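Probable dehydrogenase (Bordetella bronchiseptica, PDB 3MOI) probably catalyses an NAD(P)-dependent dehydrogenation as a member of the GFO/IDH/MocA oxidoreductase family, its substrate not being established. Local coordinates at residues A[95-98]-A[103-106]; A[174-179]-A[367-372]. All blocks are in the same frame, centred on the assembly; numbering follows the deposited sequence.

Contact 1 of 2, residues A[95-98]-A[103-106]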
loop_
_atom_site.group_PDB
_atom_site.type_symbol
_atom_site.label_atom_id
_atom_site.label_comp_id
_atom_site.label_asym_id
_atom_site.label_seq_id
_atom_site.Cartn_x
_atom_site.Cartn_y
_atom_site.Cartn_z
ATOM N N LYS A 95 7.771 -1.946 -24.135
ATOM C CA LYS A 95 6.531 -2.481 -23.618
ATOM C C LYS A 95 5.423 -1.583 -24.166
ATOM O O LYS A 95 5.638 -0.424 -24.401
ATOM C CB LYS A 95 6.567 -2.494 -22.100
ATOM C CG LYS A 95 6.495 -1.102 -21.429
ATOM C CD LYS A 95 5.142 -0.814 -20.622
ATOM C CE LYS A 95 4.708 0.704 -20.703
ATOM N NZ LYS A 95 5.864 1.704 -20.785
ATOM N N PRO A 96 4.250 -2.135 -24.448
ATOM C CA PRO A 96 3.925 -3.537 -24.284
ATOM C C PRO A 96 4.694 -4.400 -25.265
ATOM O O PRO A 96 4.876 -3.994 -26.400
ATOM C CB PRO A 96 2.421 -3.580 -24.579
ATOM C CG PRO A 96 1.924 -2.197 -24.374
ATOM C CD PRO A 96 3.060 -1.328 -24.785
ATOM N N LEU A 97 5.187 -5.547 -24.818
ATOM C CA LEU A 97 5.758 -6.538 -25.760
ATOM C C LEU A 97 4.752 -6.804 -26.889
ATOM O O LEU A 97 5.060 -6.544 -28.061
ATOM C CB LEU A 97 6.035 -7.873 -25.058
ATOM C CG LEU A 97 7.270 -8.734 -25.323
ATOM C CD1 LEU A 97 6.925 -10.217 -25.382
ATOM C CD2 LEU A 97 8.101 -8.320 -26.520
ATOM N N THR A 98 3.580 -7.344 -26.515
ATOM C CA THR A 98 2.488 -7.660 -27.389
ATOM C C THR A 98 1.310 -7.799 -26.459
ATOM O O THR A 98 1.501 -8.025 -25.259
ATOM C CB THR A 98 2.459 -9.093 -27.892
ATOM O OG1 THR A 98 3.618 -9.838 -27.470
ATOM C CG2 THR A 98 2.173 -9.162 -29.300
ATOM N N GLU A 103 1.397 -14.231 -30.515
ATOM C CA GLU A 103 2.462 -13.343 -30.948
ATOM C C GLU A 103 3.729 -13.566 -30.113
ATOM O O GLU A 103 4.852 -13.786 -30.639
ATOM C CB GLU A 103 2.044 -11.873 -30.914
ATOM C CG GLU A 103 1.080 -11.531 -32.069
ATOM C CD GLU A 103 0.841 -10.014 -32.328
ATOM O OE1 GLU A 103 1.537 -9.156 -31.768
ATOM O OE2 GLU A 103 -0.073 -9.677 -33.144
ATOM N N ALA A 104 3.552 -13.508 -28.812
ATOM C CA ALA A 104 4.684 -13.683 -27.936
ATOM C C ALA A 104 5.406 -15.000 -28.256
ATOM O O ALA A 104 6.586 -15.055 -28.192
ATOM C CB ALA A 104 4.262 -13.633 -26.564
ATOM N N ASP A 105 4.692 -16.034 -28.656
ATOM C CA ASP A 105 5.340 -17.290 -29.002
ATOM C C ASP A 105 6.065 -17.137 -30.295
ATOM O O ASP A 105 7.144 -17.653 -30.413
ATOM C CB ASP A 105 4.356 -18.481 -29.099
ATOM C CG ASP A 105 3.873 -18.949 -27.719
ATOM O OD1 ASP A 105 4.497 -18.543 -26.671
ATOM O OD2 ASP A 105 2.887 -19.719 -27.668
ATOM N N ARG A 106 5.498 -16.434 -31.261
ATOM C CA ARG A 106 6.205 -16.266 -32.522
ATOM C C ARG A 106 7.490 -15.495 -32.332
ATOM O O ARG A 106 8.485 -15.742 -33.043
ATOM C CB ARG A 106 5.380 -15.511 -33.582
ATOM C CG ARG A 106 4.175 -16.252 -34.215
ATOM C CD ARG A 106 3.649 -15.353 -35.423
ATOM N NE ARG A 106 4.701 -15.241 -36.469
ATOM C CZ ARG A 106 4.891 -14.217 -37.308
ATOM N NH1 ARG A 106 4.157 -13.090 -37.267
ATOM N NH2 ARG A 106 5.867 -14.316 -38.195
#
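Thr98 and Ala104 make the nearest backbone approach, 6.4 Å between their CA atoms, where the loop 95-98 meets one side of the helical turn 103-106. No hydrogen bond joins the two segments, so the contact is packing alone. Leu97 and Thr98 both direct CB toward the helix. Leu97 gives a loose apolar touch, with its CD1 4.5 Å from Ala104 CB. Thr98 faces the start of the turn and covers more of it. Its OG1 lies over Ala104, 3.9 Å from Ala104 N and 4.0 Å from Ala104 CB. Its other branch, CG2, is modelled against the side chain of Glu103. That approach is too tight to be trusted, and the Thr98 rotamer is nearly eclipsed (chi1 -5°), so the exact placing of both branches is doubtful. The Glu103 chain is more regular and runs extended beyond CG. As modelled it slants past the Thr98 side chain, though the doubt over Thr98 extends to this pairing. The same glutamate packs on Cys78 of helix 77-86, and its backbone N is hydrogen-bonded to Ser100 OG. On the loop side, His77 ND1 is hydrogen-bonded to Leu97 O. The peptide bond between Lys95 and Pro96 is cis. Lys95 and Pro96 fit the Glu-Lys-Pro signature of the GFO/IDH/MocA family, in which the lysine commonly lies near the nicotinamide. The whole is a strand-loop-helix unit of the Rossmann fold: the loop leaves parallel strand 90-93 and folds against helix 101-114, which it leads into.

Contact 2 of 2, residues A[174-179]-A[367-372]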
loop_
_atom_site.group_PDB
_atom_site.type_symbol
_atom_site.label_atom_id
_atom_site.label_comp_id
_atom_site.label_asym_id
_atom_site.label_seq_id
_atom_site.Cartn_x
_atom_site.Cartn_y
_atom_site.Cartn_z
ATOM N N ILE A 174 -4.173 1.230 -17.968
ATOM C CA ILE A 174 -3.104 1.010 -17.073
ATOM C C ILE A 174 -2.662 -0.447 -17.007
ATOM O O ILE A 174 -1.545 -0.692 -16.560
ATOM C CB ILE A 174 -3.390 1.551 -15.635
ATOM C CG1 ILE A 174 -4.451 0.745 -14.925
ATOM C CG2 ILE A 174 -3.786 3.032 -15.640
ATOM C CD1 ILE A 174 -3.988 0.336 -13.473
ATOM N N ILE A 175 -3.481 -1.405 -17.445
ATOM C CA ILE A 175 -3.087 -2.773 -17.306
ATOM C C ILE A 175 -1.872 -3.101 -18.177
ATOM O O ILE A 175 -0.957 -3.890 -17.792
ATOM C CB ILE A 175 -4.220 -3.776 -17.674
ATOM C CG1 ILE A 175 -5.433 -3.693 -16.713
ATOM C CG2 ILE A 175 -3.667 -5.264 -17.689
ATOM C CD1 ILE A 175 -5.134 -3.344 -15.319
ATOM N N TYR A 176 -1.847 -2.528 -19.348
ATOM C CA TYR A 176 -0.764 -2.816 -20.267
ATOM C C TYR A 176 0.342 -1.746 -20.316
ATOM O O TYR A 176 1.433 -1.982 -20.837
ATOM C CB TYR A 176 -1.357 -2.924 -21.659
ATOM C CG TYR A 176 -2.293 -4.054 -21.868
ATOM C CD1 TYR A 176 -1.835 -5.383 -21.773
ATOM C CD2 TYR A 176 -3.636 -3.828 -22.253
ATOM C CE1 TYR A 176 -2.704 -6.456 -22.002
ATOM C CE2 TYR A 176 -4.525 -4.897 -22.452
ATOM C CZ TYR A 176 -4.050 -6.208 -22.357
ATOM O OH TYR A 176 -4.875 -7.291 -22.650
ATOM N N ASN A 177 0.046 -0.563 -19.809
ATOM C CA ASN A 177 0.938 0.610 -20.001
ATOM C C ASN A 177 1.583 1.088 -18.691
ATOM O O ASN A 177 2.448 1.980 -18.698
ATOM C CB ASN A 177 0.122 1.709 -20.679
ATOM C CG ASN A 177 -0.405 1.246 -22.045
ATOM O OD1 ASN A 177 0.365 1.083 -22.978
ATOM N ND2 ASN A 177 -1.715 0.987 -22.150
ATOM N N GLN A 178 1.135 0.541 -17.556
ATOM C CA GLN A 178 1.661 0.974 -16.255
ATOM C C GLN A 178 1.984 -0.223 -15.308
ATOM O O GLN A 178 3.094 -0.380 -14.787
ATOM C CB GLN A 178 0.679 1.943 -15.633
ATOM C CG GLN A 178 0.577 3.330 -16.351
ATOM C CD GLN A 178 1.865 4.167 -16.130
ATOM O OE1 GLN A 178 2.841 4.067 -16.890
ATOM N NE2 GLN A 178 1.885 4.923 -15.056
ATOM N N LEU A 179 1.024 -1.089 -15.107
ATOM C CA LEU A 179 1.223 -2.216 -14.239
ATOM C C LEU A 179 2.508 -3.023 -14.600
ATOM O O LEU A 179 3.202 -3.517 -13.723
ATOM C CB LEU A 179 -0.018 -3.090 -14.332
ATOM C CG LEU A 179 -1.044 -2.973 -13.209
ATOM C CD1 LEU A 179 -1.128 -1.585 -12.563
ATOM C CD2 LEU A 179 -2.428 -3.529 -13.611
ATOM N N ASP A 367 5.768 -13.752 -19.916
ATOM C CA ASP A 367 5.412 -13.942 -18.545
ATOM C C ASP A 367 4.762 -12.714 -17.917
ATOM O O ASP A 367 3.703 -12.826 -17.263
ATOM C CB ASP A 367 6.600 -14.433 -17.731
ATOM C CG ASP A 367 6.218 -14.673 -16.284
ATOM O OD1 ASP A 367 5.808 -15.837 -15.917
ATOM O OD2 ASP A 367 6.252 -13.663 -15.547
ATOM N N THR A 368 5.291 -11.528 -18.194
ATOM C CA THR A 368 4.636 -10.322 -17.712
ATOM C C THR A 368 3.288 -10.141 -18.409
ATOM O O THR A 368 2.246 -9.741 -17.790
ATOM C CB THR A 368 5.535 -9.130 -17.910
ATOM O OG1 THR A 368 6.645 -9.283 -17.033
ATOM C CG2 THR A 368 4.814 -7.789 -17.622
ATOM N N LEU A 369 3.241 -10.431 -19.696
ATOM C CA LEU A 369 1.930 -10.352 -20.371
ATOM C C LEU A 369 0.969 -11.292 -19.633
ATOM O O LEU A 369 -0.132 -10.870 -19.308
ATOM C CB LEU A 369 2.051 -10.675 -21.840
ATOM C CG LEU A 369 0.786 -10.853 -22.684
ATOM C CD1 LEU A 369 -0.105 -9.592 -22.768
ATOM C CD2 LEU A 369 1.218 -11.286 -24.026
ATOM N N GLU A 370 1.397 -12.503 -19.225
ATOM C CA GLU A 370 0.413 -13.426 -18.614
ATOM C C GLU A 370 -0.036 -12.917 -17.304
ATOM O O GLU A 370 -1.177 -13.103 -16.935
ATOM C CB GLU A 370 0.930 -14.828 -18.453
ATOM C CG GLU A 370 1.066 -15.537 -19.786
ATOM C CD GLU A 370 1.821 -16.847 -19.725
ATOM O OE1 GLU A 370 2.285 -17.244 -18.636
ATOM O OE2 GLU A 370 1.943 -17.526 -20.774
ATOM N N VAL A 371 0.857 -12.253 -16.581
ATOM C CA VAL A 371 0.450 -11.703 -15.296
ATOM C C VAL A 371 -0.581 -10.581 -15.508
ATOM O O VAL A 371 -1.592 -10.543 -14.835
ATOM C CB VAL A 371 1.654 -11.196 -14.498
ATOM C CG1 VAL A 371 1.196 -10.412 -13.298
ATOM C CG2 VAL A 371 2.588 -12.389 -14.117
ATOM N N CYS A 372 -0.347 -9.691 -16.460
ATOM C CA CYS A 372 -1.409 -8.750 -16.827
ATOM C C CYS A 372 -2.745 -9.448 -17.156
ATOM O O CYS A 372 -3.809 -9.018 -16.680
ATOM C CB CYS A 372 -1.026 -7.944 -18.058
ATOM S SG CYS A 372 0.407 -6.859 -17.824
#
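Ile175 and Cys372 form the centre of this buried contact between the short helix 174-177 and helix 362-381. Their CA atoms are 6.2 Å apart. The interactions across it are mainly apolar. Ile175 CG2 rests on Cys372 CB at 3.8 Å. With chi1 at -65° the CG1 branch lies beside the backbone N, which leaves the CG2 methyl anti to that N and turned to Cys372. Tyr176 adds a second touch. Its CE1 lies 4.1 Å from Leu369 CD1, and the methyl sits at the ring edge, near the ring plane, not over a face. The two side chains run at a slant to each other. Among polar atoms, Cys372 SG is 3.3 Å from Ile175 O and 3.4 Å from Thr368 O of its own helix. Backbone hydrogen bonds hold each segment in shape. Ile174 O accepts from both Gln178 N and Leu179 N where the short helix ends, and Cys372 N is bonded to Thr368 O one turn earlier. Asp367 makes salt bridges with Arg387 and Lys187, and Thr368 OG1 is hydrogen-bonded to Asp184. Pro180 and Ile183 of the flanking helix 179-190 pack on Cys372, while further along helix 362-381 Val375 and Leu376 meet Ile175, and Leu373 and Leu376 meet Tyr176. Ile174 and Leu179 touch Tyr230, so segment 174-179 touches both helix 362-381 and strand 225-231 of the mixed sheet.

Contact 1 comes first along the chain, in the Rossmann domain, and closes before contact 2 opens. Contact 2 pairs a segment of the C-terminal family domain with the last long helix, 362-381. The centres of contacts 1 and 2 are about 11 Å apart, and the contacts touch directly. Pro96 CG packs 3.6 Å from Tyr176 O, and Thr98 O lies 3.4 Å from Leu369 CD1. Helix 101-114 is also tied to helix 362-381 by the salt bridges Asp105-Lys366 and Arg101-Glu370. These touches and salt bridges, not contact 1 itself, link the Rossmann part to the C-terminal part. The cis Lys95-Pro96 loop lies at this junction, consistent with an active site between the domains, as in relatives.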